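Local coordinates for protein alginase (Pseudoalteromonas, PDB 4Q8K) that probably cleaves alginate by beta-elimination, as a family 18 polysaccharide lyase whose catalytic domain binds calcium, at residues S225-S230 against T234-Y239; S246-S251 against D259-L264; R263-N266 against N270-K273; Q324-D327 against D332-G335. All coordinates share one frame; numbering follows the deposited sequence.

Contact 1 (S225-S230 against T234-Y239); sequences SQHHAS and TISKVY. With SO4 (sulfate ion), chain C.
Ser236 OG meets His227 twice. It lies 2.9 Å from His227 ND1, at the edge of the imidazole and near its plane. His227 N shares its proton between Ser236 OG and Ser236 O. Ser236 chi1 is 84°, which tucks OG back between its own backbone N and carbonyl carbon and over the neighbouring strand. A water bridges the same OG to Ser225 OG, so the hydroxyl is gripped by three partners. Ser225 OG in turn packs against Val238 CG2 at 3.1 Å.

The two strands, 221-228 and 234-241, form an antiparallel beta hairpin in one of the two antiparallel sheets of the concanavalin-like beta-sandwich of the alginate lyase domain. A classic beta bulge sits near its turn. Ile235 and Ser236 both face His227, and His227 O takes a bond of 2.8 Å from Ile235 N and a weak, longer one from Ser236 N. Further along, Val238 N bonds to Ser225 O at 2.9 Å.

Gln226 and Thr234 share the other face of the sheet, where Gln226 OE1 approaches Thr234 CG2 at 3.2 Å. His228 lies on that face too, and its ring meets that of Tyr316. On the Ser236 side, the far nitrogen of the His227 ring, NE2, is hydrogen-bonded to Glu206. This second anchor helps fix the rotation of the imidazole. Phe317 also meets that ring.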
loop_
_atom_site.group_PDB
_atom_site.type_symbol
_atom_site.label_atom_id
_atom_site.label_comp_id
_atom_site.label_asym_id
_atom_site.label_seq_id
_atom_site.Cartn_x
_atom_site.Cartn_y
_atom_site.Cartn_z
ATOM N N SER A 225 1.386 -1.225 0.227
ATOM C CA SER A 225 1.451 -2.295 1.221
ATOM C C SER A 225 1.331 -1.700 2.617
ATOM O O SER A 225 1.800 -0.594 2.873
ATOM C CB SER A 225 2.727 -3.135 1.050
ATOM O OG SER A 225 3.867 -2.462 1.551
ATOM N N GLN A 226 0.691 -2.420 3.526
ATOM C CA GLN A 226 0.550 -1.918 4.881
ATOM C C GLN A 226 0.210 -2.999 5.890
ATOM O O GLN A 226 -0.443 -3.990 5.559
ATOM C CB GLN A 226 -0.500 -0.810 4.952
ATOM C CG GLN A 226 -1.878 -1.253 4.551
ATOM C CD GLN A 226 -2.881 -0.138 4.710
ATOM O OE1 GLN A 226 -3.202 0.267 5.828
ATOM N NE2 GLN A 226 -3.380 0.363 3.594
ATOM N N HIS A 227 0.668 -2.799 7.120
ATOM C CA HIS A 227 0.156 -3.556 8.242
ATOM C C HIS A 227 -0.918 -2.689 8.882
ATOM O O HIS A 227 -0.671 -1.547 9.261
ATOM C CB HIS A 227 1.266 -3.907 9.239
ATOM C CG HIS A 227 2.150 -5.026 8.781
ATOM N ND1 HIS A 227 3.330 -4.814 8.096
ATOM C CD2 HIS A 227 2.011 -6.371 8.881
ATOM C CE1 HIS A 227 3.886 -5.978 7.810
ATOM N NE2 HIS A 227 3.106 -6.939 8.275
ATOM N N HIS A 228 -2.125 -3.226 8.972
ATOM C CA HIS A 228 -3.258 -2.484 9.494
ATOM C C HIS A 228 -3.538 -2.943 10.925
ATOM O O HIS A 228 -3.358 -4.124 11.251
ATOM C CB HIS A 228 -4.465 -2.741 8.594
ATOM C CG HIS A 228 -5.619 -1.824 8.836
ATOM N ND1 HIS A 228 -5.986 -0.839 7.937
ATOM C CD2 HIS A 228 -6.514 -1.758 9.848
ATOM C CE1 HIS A 228 -7.044 -0.199 8.398
ATOM N NE2 HIS A 228 -7.386 -0.738 9.557
ATOM N N ALA A 229 -3.956 -2.016 11.782
ATOM C CA ALA A 229 -4.337 -2.357 13.150
ATOM C C ALA A 229 -5.762 -2.914 13.193
ATOM O O ALA A 229 -6.471 -2.873 12.190
ATOM C CB ALA A 229 -4.218 -1.142 14.043
ATOM N N SER A 230 -6.178 -3.353 14.361
ATOM C CA SER A 230 -7.518 -3.793 14.623
ATOM C C SER A 230 -8.439 -2.624 14.510
ATOM O O SER A 230 -9.492 -2.704 13.911
ATOM C CB SER A 230 -7.609 -4.314 16.052
ATOM O OG SER A 230 -6.819 -5.440 16.192
ATOM N N THR A 234 -2.927 2.170 11.683
ATOM C CA THR A 234 -1.968 1.440 10.873
ATOM C C THR A 234 -0.647 1.313 11.608
ATOM O O THR A 234 -0.405 1.985 12.560
ATOM C CB THR A 234 -1.699 2.102 9.549
ATOM O OG1 THR A 234 -1.493 3.502 9.765
ATOM C CG2 THR A 234 -2.894 1.865 8.606
ATOM N N ILE A 235 0.183 0.438 11.098
ATOM C CA ILE A 235 1.384 0.042 11.802
ATOM C C ILE A 235 2.568 0.206 10.860
ATOM O O ILE A 235 3.652 0.652 11.259
ATOM C CB ILE A 235 1.257 -1.422 12.247
ATOM C CG1 ILE A 235 0.006 -1.604 13.120
ATOM C CG2 ILE A 235 2.500 -1.869 12.957
ATOM C CD1 ILE A 235 -0.362 -3.053 13.385
ATOM N N SER A 236 2.350 -0.150 9.603
ATOM C CA SER A 236 3.335 0.098 8.567
ATOM C C SER A 236 2.610 0.499 7.291
ATOM O O SER A 236 1.548 -0.024 6.994
ATOM C CB SER A 236 4.190 -1.150 8.316
ATOM O OG SER A 236 3.540 -2.042 7.425
ATOM N N LYS A 237 3.182 1.437 6.546
ATOM C CA LYS A 237 2.607 1.843 5.271
ATOM C C LYS A 237 3.719 2.166 4.289
ATOM O O LYS A 237 4.657 2.885 4.626
ATOM C CB LYS A 237 1.712 3.073 5.446
ATOM C CG LYS A 237 0.426 2.803 6.194
ATOM C CD LYS A 237 -0.278 4.101 6.563
ATOM C CE LYS A 237 0.501 4.866 7.636
ATOM N NZ LYS A 237 -0.186 6.132 8.016
ATOM N N VAL A 238 3.625 1.623 3.088
ATOM C CA VAL A 238 4.587 1.929 2.033
ATOM C C VAL A 238 3.863 2.733 0.973
ATOM O O VAL A 238 2.788 2.324 0.506
ATOM C CB VAL A 238 5.157 0.663 1.389
ATOM C CG1 VAL A 238 6.141 1.018 0.283
ATOM C CG2 VAL A 238 5.833 -0.211 2.448
ATOM N N TYR A 239 4.447 3.870 0.593
ATOM C CA TYR A 239 3.783 4.806 -0.319
ATOM C C TYR A 239 4.529 4.985 -1.624
ATOM O O TYR A 239 5.758 4.910 -1.685
ATOM C CB TYR A 239 3.706 6.212 0.278
ATOM C CG TYR A 239 2.932 6.391 1.558
ATOM C CD1 TYR A 239 3.446 5.948 2.766
ATOM C CD2 TYR A 239 1.701 7.057 1.562
ATOM C CE1 TYR A 239 2.764 6.134 3.943
ATOM C CE2 TYR A 239 1.007 7.252 2.749
ATOM C CZ TYR A 239 1.539 6.785 3.928
ATOM O OH TYR A 239 0.866 6.967 5.112
HETATM S S SO4 C . -0.643 10.515 5.333
HETATM O O1 SO4 C . 0.179 10.711 4.155
HETATM O O2 SO4 C . -1.715 11.505 5.380
HETATM O O3 SO4 C . -1.209 9.167 5.234
HETATM O O4 SO4 C . 0.171 10.616 6.545
HETATM O O HOH W 1 4.216 -2.347 4.621
#

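Contact 2 (S246-S251 against D259-L264); sequences SGFNDS and DVYVRL. With CA (calcium ion), chain B.
This is a loop-to-strand contact at the edge of the calcium site. Residues 246-251 belong to the loop between strands 234-241 and 257-265, and they fold back on the second of these strands. Asp259 does the polar work. Its OD1 accepts from Asp250 N at 2.8 Å and its OD2 from Ser251 N at 2.8 Å. Each oxygen uses its syn lone pair, so the carboxylate clasps two successive amides. A water links Asp259 OD1 to Asn249 N.

Beside this clasp, Phe248 lies flat over Tyr261. Their ring centroids are 3.8 Å apart and the planes differ by 14°, a face-to-face stack. Phe248 CZ sits over the centre of the Tyr261 ring. Tyr261 CB points toward the loop, and with chi1 at 61° CG sits between the backbone N and the carbonyl carbon. Tyr239 also stacks with Tyr261.

Asp250 OD2 binds the calcium ion at 2.5 Å, together with Asp242, Val252, Asn255 and Ile257. A water on the metal donates to Asp259 OD2 at 2.6 Å. Asp259 is therefore a second-shell residue: it holds the backbone of Asp250 and also a calcium-bound water. The nearby metal and the two amide donors would probably keep its carboxylate ionised.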
loop_
_atom_site.group_PDB
_atom_site.type_symbol
_atom_site.label_atom_id
_atom_site.label_comp_id
_atom_site.label_asym_id
_atom_site.label_seq_id
_atom_site.Cartn_x
_atom_site.Cartn_y
_atom_site.Cartn_z
ATOM N N SER A 246 7.292 17.268 2.752
ATOM C CA SER A 246 8.742 17.367 2.887
ATOM C C SER A 246 9.352 16.123 3.537
ATOM O O SER A 246 8.658 15.347 4.195
ATOM C CB SER A 246 9.130 18.619 3.684
ATOM O OG SER A 246 8.615 18.578 5.006
ATOM N N GLY A 247 10.655 15.945 3.345
ATOM C CA GLY A 247 11.396 14.893 4.013
ATOM C C GLY A 247 11.831 13.730 3.142
ATOM O O GLY A 247 12.430 12.781 3.651
ATOM N N PHE A 248 11.556 13.801 1.843
ATOM C CA PHE A 248 11.890 12.713 0.926
ATOM C C PHE A 248 12.873 13.184 -0.147
ATOM O O PHE A 248 13.251 14.356 -0.169
ATOM C CB PHE A 248 10.613 12.130 0.296
ATOM C CG PHE A 248 9.528 11.812 1.304
ATOM C CD1 PHE A 248 9.776 10.940 2.351
ATOM C CD2 PHE A 248 8.271 12.391 1.210
ATOM C CE1 PHE A 248 8.798 10.648 3.279
ATOM C CE2 PHE A 248 7.286 12.101 2.145
ATOM C CZ PHE A 248 7.548 11.217 3.179
ATOM N N ASN A 249 13.299 12.270 -1.014
ATOM C CA ASN A 249 14.305 12.585 -2.033
ATOM C C ASN A 249 13.853 13.638 -3.041
ATOM O O ASN A 249 14.666 14.456 -3.487
ATOM C CB ASN A 249 14.734 11.333 -2.803
ATOM C CG ASN A 249 15.473 10.327 -1.943
ATOM O OD1 ASN A 249 15.633 10.507 -0.736
ATOM N ND2 ASN A 249 15.914 9.247 -2.568
ATOM N N ASP A 250 12.576 13.591 -3.427
ATOM C CA ASP A 250 12.023 14.563 -4.360
ATOM C C ASP A 250 11.187 15.585 -3.595
ATOM O O ASP A 250 11.578 16.749 -3.476
ATOM C CB ASP A 250 11.189 13.860 -5.438
ATOM C CG ASP A 250 10.690 14.811 -6.511
ATOM O OD1 ASP A 250 11.427 15.054 -7.491
ATOM O OD2 ASP A 250 9.554 15.300 -6.381
ATOM N N SER A 251 10.057 15.137 -3.051
ATOM C CA SER A 251 9.182 15.980 -2.239
ATOM C C SER A 251 8.666 17.186 -3.018
ATOM O O SER A 251 8.335 18.214 -2.432
ATOM C CB SER A 251 9.892 16.441 -0.959
ATOM O OG SER A 251 10.028 15.379 -0.024
ATOM N N ASP A 259 7.962 9.824 -4.963
ATOM C CA ASP A 259 8.732 9.375 -3.816
ATOM C C ASP A 259 8.203 8.018 -3.383
ATOM O O ASP A 259 6.989 7.791 -3.347
ATOM C CB ASP A 259 8.583 10.360 -2.664
ATOM C CG ASP A 259 9.265 11.681 -2.948
ATOM O OD1 ASP A 259 10.505 11.679 -3.106
ATOM O OD2 ASP A 259 8.568 12.707 -3.032
ATOM N N VAL A 260 9.113 7.109 -3.064
ATOM C CA VAL A 260 8.719 5.837 -2.491
ATOM C C VAL A 260 9.279 5.842 -1.087
ATOM O O VAL A 260 10.486 5.992 -0.893
ATOM C CB VAL A 260 9.299 4.643 -3.263
ATOM C CG1 VAL A 260 8.877 3.334 -2.597
ATOM C CG2 VAL A 260 8.875 4.689 -4.725
ATOM N N TYR A 261 8.406 5.727 -0.100
ATOM C CA TYR A 261 8.838 5.841 1.279
ATOM C C TYR A 261 7.979 4.988 2.173
ATOM O O TYR A 261 6.923 4.478 1.758
ATOM C CB TYR A 261 8.810 7.307 1.754
ATOM C CG TYR A 261 7.449 7.981 1.726
ATOM C CD1 TYR A 261 6.599 7.931 2.827
ATOM C CD2 TYR A 261 7.041 8.693 0.613
ATOM C CE1 TYR A 261 5.370 8.565 2.812
ATOM C CE2 TYR A 261 5.802 9.331 0.585
ATOM C CZ TYR A 261 4.981 9.264 1.686
ATOM O OH TYR A 261 3.751 9.892 1.650
ATOM N N VAL A 262 8.430 4.840 3.409
ATOM C CA VAL A 262 7.704 4.049 4.369
ATOM C C VAL A 262 7.433 4.850 5.631
ATOM O O VAL A 262 8.250 5.678 6.050
ATOM C CB VAL A 262 8.476 2.751 4.704
ATOM C CG1 VAL A 262 9.841 3.091 5.314
ATOM C CG2 VAL A 262 7.659 1.887 5.646
ATOM N N ARG A 263 6.268 4.630 6.227
ATOM C CA ARG A 263 6.028 5.102 7.585
ATOM C C ARG A 263 5.820 3.884 8.456
ATOM O O ARG A 263 5.026 2.995 8.105
ATOM C CB ARG A 263 4.770 5.967 7.656
ATOM C CG ARG A 263 4.915 7.314 6.996
ATOM C CD ARG A 263 3.616 8.107 7.031
ATOM N NE ARG A 263 3.896 9.503 6.719
ATOM C CZ ARG A 263 4.154 10.419 7.643
ATOM N NH1 ARG A 263 4.139 10.079 8.926
ATOM N NH2 ARG A 263 4.430 11.666 7.286
ATOM N N LEU A 264 6.526 3.864 9.584
ATOM C CA LEU A 264 6.429 2.808 10.584
ATOM C C LEU A 264 6.032 3.396 11.930
ATOM O O LEU A 264 6.682 4.315 12.430
ATOM C CB LEU A 264 7.774 2.083 10.732
ATOM C CG LEU A 264 8.313 1.420 9.467
ATOM C CD1 LEU A 264 9.708 0.819 9.727
ATOM C CD2 LEU A 264 7.349 0.350 8.986
HETATM CA CA CA B . 7.310 14.536 -7.058
HETATM O O HOH W 2 11.960 9.689 -1.763
HETATM O O HOH W 3 6.964 14.094 -4.617
#

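Contact 3 (R263-N266 against N270-K273); sequences RLRN and NEEK
Arg263 reaches across to Glu271 and Lys273 with nearly its whole side chain. Its CB lies near Glu272 O, and CG packs on Lys273 CB at 3.9 Å. CD then passes Glu271 OE1. At the tip, NH1 makes a salt bridge of 2.8 Å to Glu271 OE1, although the hydrogen bond within it is weak and bent, at 129°. NH2 lies nearer Lys273 CD, which sits over one face of the guanidinium. Arg263 and Lys273 start from a facing non-hydrogen-bonded pair, and with both chains extended (Arg263 chi2 177°, chi3 165°) they run side by side. The two positive ends come close, but Glu245 forms salt bridges with both Arg263 NH2 and Lys273 NZ. Lys273 NZ also bonds to Ser246 O.

Strands 257-265 and 271-280 form an antiparallel beta hairpin here. Leu264 and Glu272 are a hydrogen-bonded pair: Leu264 N donates to Glu272 O, and Glu272 N to Leu264 O at 2.7 Å. Nearer the turn, Asn266 N donates to Asn270 O at 2.8 Å.

Glu271 sits between two arginines on one face of the sheet. Arg265 lays its guanidinium over Glu271 CG, and its NH1 is 3.1 Å from Glu271 OE2. That oxygen lies well out of the guanidinium plane, so this is a salt bridge of charge alone. Arg265 uses NE for Thr234 O and NH2 for Gly269 O. Glu271 OE2 also forms a salt bridge with Lys237 NZ, its stronger partner. Leu264 points to the opposite face and packs on Phe305 and Ile307.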
loop_
_atom_site.group_PDB
_atom_site.type_symbol
_atom_site.label_atom_id
_atom_site.label_comp_id
_atom_site.label_asym_id
_atom_site.label_seq_id
_atom_site.Cartn_x
_atom_site.Cartn_y
_atom_site.Cartn_z
ATOM N N ARG A 263 6.268 4.630 6.227
ATOM C CA ARG A 263 6.028 5.102 7.585
ATOM C C ARG A 263 5.820 3.884 8.456
ATOM O O ARG A 263 5.026 2.995 8.105
ATOM C CB ARG A 263 4.770 5.967 7.656
ATOM C CG ARG A 263 4.915 7.314 6.996
ATOM C CD ARG A 263 3.616 8.107 7.031
ATOM N NE ARG A 263 3.896 9.503 6.719
ATOM C CZ ARG A 263 4.154 10.419 7.643
ATOM N NH1 ARG A 263 4.139 10.079 8.926
ATOM N NH2 ARG A 263 4.430 11.666 7.286
ATOM N N LEU A 264 6.526 3.864 9.584
ATOM C CA LEU A 264 6.429 2.808 10.584
ATOM C C LEU A 264 6.032 3.396 11.930
ATOM O O LEU A 264 6.682 4.315 12.430
ATOM C CB LEU A 264 7.774 2.083 10.732
ATOM C CG LEU A 264 8.313 1.420 9.467
ATOM C CD1 LEU A 264 9.708 0.819 9.727
ATOM C CD2 LEU A 264 7.349 0.350 8.986
ATOM N N ARG A 265 4.976 2.862 12.534
ATOM C CA ARG A 265 4.553 3.361 13.838
ATOM C C ARG A 265 5.358 2.712 14.967
ATOM O O ARG A 265 5.258 1.508 15.193
ATOM C CB ARG A 265 3.058 3.123 14.038
ATOM C CG ARG A 265 2.473 3.896 15.203
ATOM C CD ARG A 265 0.940 3.854 15.196
ATOM N NE ARG A 265 0.336 4.488 14.019
ATOM C CZ ARG A 265 0.178 5.803 13.870
ATOM N NH1 ARG A 265 -0.389 6.292 12.773
ATOM N NH2 ARG A 265 0.594 6.636 14.815
ATOM N N ASN A 266 6.160 3.503 15.671
ATOM C CA ASN A 266 7.014 2.939 16.716
ATOM C C ASN A 266 6.268 2.533 17.994
ATOM O O ASN A 266 5.041 2.673 18.081
ATOM C CB ASN A 266 8.241 3.828 17.005
ATOM C CG ASN A 266 7.884 5.183 17.626
ATOM O OD1 ASN A 266 8.584 6.176 17.397
ATOM N ND2 ASN A 266 6.831 5.223 18.429
ATOM N N ASN A 270 4.251 6.718 17.697
ATOM C CA ASN A 270 4.567 7.754 16.725
ATOM C C ASN A 270 5.132 7.190 15.431
ATOM O O ASN A 270 5.945 6.262 15.448
ATOM C CB ASN A 270 5.530 8.776 17.325
ATOM C CG ASN A 270 5.028 9.341 18.636
ATOM O OD1 ASN A 270 5.767 9.416 19.614
ATOM N ND2 ASN A 270 3.759 9.736 18.666
ATOM N N GLU A 271 4.705 7.754 14.304
ATOM C CA GLU A 271 5.204 7.298 13.017
ATOM C C GLU A 271 6.600 7.831 12.735
ATOM O O GLU A 271 6.883 9.018 12.922
ATOM C CB GLU A 271 4.267 7.703 11.876
ATOM C CG GLU A 271 2.935 6.975 11.885
ATOM C CD GLU A 271 2.114 7.243 10.626
ATOM O OE1 GLU A 271 2.198 8.353 10.057
ATOM O OE2 GLU A 271 1.395 6.326 10.190
ATOM N N GLU A 272 7.469 6.939 12.278
ATOM C CA GLU A 272 8.758 7.332 11.736
ATOM C C GLU A 272 8.724 7.105 10.236
ATOM O O GLU A 272 8.317 6.041 9.778
ATOM C CB GLU A 272 9.879 6.506 12.385
ATOM C CG GLU A 272 9.921 6.668 13.896
ATOM C CD GLU A 272 11.081 5.930 14.570
ATOM O OE1 GLU A 272 12.119 5.670 13.919
ATOM O OE2 GLU A 272 10.937 5.615 15.769
ATOM N N LYS A 273 9.132 8.108 9.471
ATOM C CA LYS A 273 9.128 8.000 8.020
ATOM C C LYS A 273 10.536 7.962 7.452
ATOM O O LYS A 273 11.480 8.486 8.063
ATOM C CB LYS A 273 8.324 9.141 7.402
ATOM C CG LYS A 273 9.008 10.508 7.441
ATOM C CD LYS A 273 7.977 11.582 7.075
ATOM C CE LYS A 273 8.594 12.812 6.433
ATOM N NZ LYS A 273 7.548 13.872 6.218
#

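Contact 4 (Q324-D327 against D332-G335); sequences QSQD and DKCG. With SO4 (sulfate ion), chain C.
Ser325, Lys333 and Gln326 bury much of this contact between two legs of one loop. The loop joins strand 321-324 to helix 340-349. Ser325 is gripped through both its side chain and its backbone. Its OG donates to Cys334 O in a short bond of 2.6 Å, arriving from above the carbonyl plane. With chi1 at -174° the hydroxyl swings clear of the serine's own N and reaches the other leg, where it also touches Cys334 CB at 3.3 Å. Ser325 O accepts from Cys334 N at 2.8 Å. Ser325 is also the centre of an inverse gamma turn.

Gln326 and Lys333 are the facing pair, with CA atoms 4.3 Å apart in a single backbone bridge. The Lys333 side chain is bent at chi2 and chi3, which brings NZ to the end of the Gln326 side chain, whose amide orientation is uncertain. NZ also makes a weak hydrogen bond of 3.5 Å to sulfate O2. Beyond them, Asp327 N donates to Asp332 O at 2.9 Å.

Cys334 is tied to Cys346 on helix 340-349 by a disulfide, and Ser325 packs against Phe343, Cys346 and Phe347 of that helix. The polar bonds at Ser325 thus tie the two legs to each other, while the disulfide at Cys334 ties the second leg covalently to the helix.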
loop_
_atom_site.group_PDB
_atom_site.type_symbol
_atom_site.label_atom_id
_atom_site.label_comp_id
_atom_site.label_asym_id
_atom_site.label_seq_id
_atom_site.Cartn_x
_atom_site.Cartn_y
_atom_site.Cartn_z
ATOM N N GLN A 324 -5.051 7.425 -2.716
ATOM C CA GLN A 324 -5.398 8.386 -1.682
ATOM C C GLN A 324 -6.032 9.629 -2.296
ATOM O O GLN A 324 -5.486 10.201 -3.234
ATOM C CB GLN A 324 -4.137 8.797 -0.913
ATOM C CG GLN A 324 -3.385 7.621 -0.277
ATOM C CD GLN A 324 -4.211 6.917 0.794
ATOM O OE1 GLN A 324 -4.625 5.765 0.621
ATOM N NE2 GLN A 324 -4.446 7.603 1.907
ATOM N N SER A 325 -7.184 10.041 -1.767
ATOM C CA SER A 325 -7.857 11.232 -2.286
ATOM C C SER A 325 -7.315 12.457 -1.562
ATOM O O SER A 325 -7.826 12.847 -0.519
ATOM C CB SER A 325 -9.372 11.124 -2.108
ATOM O OG SER A 325 -10.033 12.217 -2.729
ATOM N N GLN A 326 -6.256 13.043 -2.119
ATOM C CA GLN A 326 -5.523 14.118 -1.452
ATOM C C GLN A 326 -4.889 15.050 -2.484
ATOM O O GLN A 326 -4.365 14.605 -3.512
ATOM C CB GLN A 326 -4.446 13.522 -0.521
ATOM C CG GLN A 326 -3.808 14.507 0.448
ATOM C CD GLN A 326 -2.705 13.857 1.278
ATOM O OE1 GLN A 326 -2.511 14.189 2.445
ATOM N NE2 GLN A 326 -1.991 12.925 0.675
ATOM N N ASP A 327 -4.963 16.352 -2.224
ATOM C CA ASP A 327 -4.317 17.336 -3.081
ATOM C C ASP A 327 -2.810 17.206 -2.862
ATOM O O ASP A 327 -2.361 17.213 -1.726
ATOM C CB ASP A 327 -4.771 18.738 -2.683
ATOM C CG ASP A 327 -4.393 19.787 -3.709
ATOM O OD1 ASP A 327 -3.178 20.016 -3.917
ATOM O OD2 ASP A 327 -5.322 20.383 -4.312
ATOM N N ASP A 332 -4.375 18.564 1.538
ATOM C CA ASP A 332 -5.729 18.476 2.028
ATOM C C ASP A 332 -6.420 17.255 1.466
ATOM O O ASP A 332 -6.250 16.913 0.339
ATOM C CB ASP A 332 -6.519 19.700 1.661
ATOM C CG ASP A 332 -6.372 20.792 2.656
ATOM O OD1 ASP A 332 -5.811 20.598 3.761
ATOM O OD2 ASP A 332 -6.822 21.868 2.319
ATOM N N LYS A 333 -7.201 16.619 2.293
ATOM C CA LYS A 333 -7.941 15.487 1.832
ATOM C C LYS A 333 -9.089 15.950 0.950
ATOM O O LYS A 333 -9.581 17.029 1.072
ATOM C CB LYS A 333 -8.446 14.679 3.004
ATOM C CG LYS A 333 -7.388 14.312 4.023
ATOM C CD LYS A 333 -6.748 12.990 3.705
ATOM C CE LYS A 333 -5.240 13.057 3.903
ATOM N NZ LYS A 333 -4.479 11.903 3.346
ATOM N N CYS A 334 -9.470 15.098 0.043
ATOM C CA CYS A 334 -10.620 15.373 -0.812
ATOM C C CYS A 334 -11.673 14.277 -0.669
ATOM O O CYS A 334 -11.339 13.096 -0.612
ATOM C CB CYS A 334 -10.190 15.464 -2.273
ATOM S SG CYS A 334 -11.535 16.013 -3.359
ATOM N N GLY A 335 -12.942 14.672 -0.621
ATOM C CA GLY A 335 -14.032 13.708 -0.656
ATOM C C GLY A 335 -14.716 13.493 0.679
ATOM O O GLY A 335 -14.421 14.165 1.669
HETATM S S SO4 C . -0.643 10.515 5.333
HETATM O O1 SO4 C . 0.179 10.711 4.155
HETATM O O2 SO4 C . -1.715 11.505 5.380
HETATM O O3 SO4 C . -1.209 9.167 5.234
HETATM O O4 SO4 C . 0.171 10.616 6.545
#

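Overall arrangement
Contacts 1 and 3 lie in one antiparallel sheet, and contact 2 joins a loop to a strand of it. Strand 234-241 of contact 1 lies next to strand 257-265, which serves contacts 2 and 3. Tyr239 N meets Tyr261 O at 2.8 Å across that boundary. Contacts 1 and 3, centres about 10 Å apart, are also joined where Lys237 O meets Arg263 N at 2.9 Å. Contact 2 shares Arg263 and Leu264 with contact 3. Contact 4 is separate, its nearest atoms about 5 Å from contact 1. One sulfate ion, probably from crystallisation, bridges that gap, held by Tyr239, Lys221 and, weakly, Lys333. Calcium is bound at contact 2.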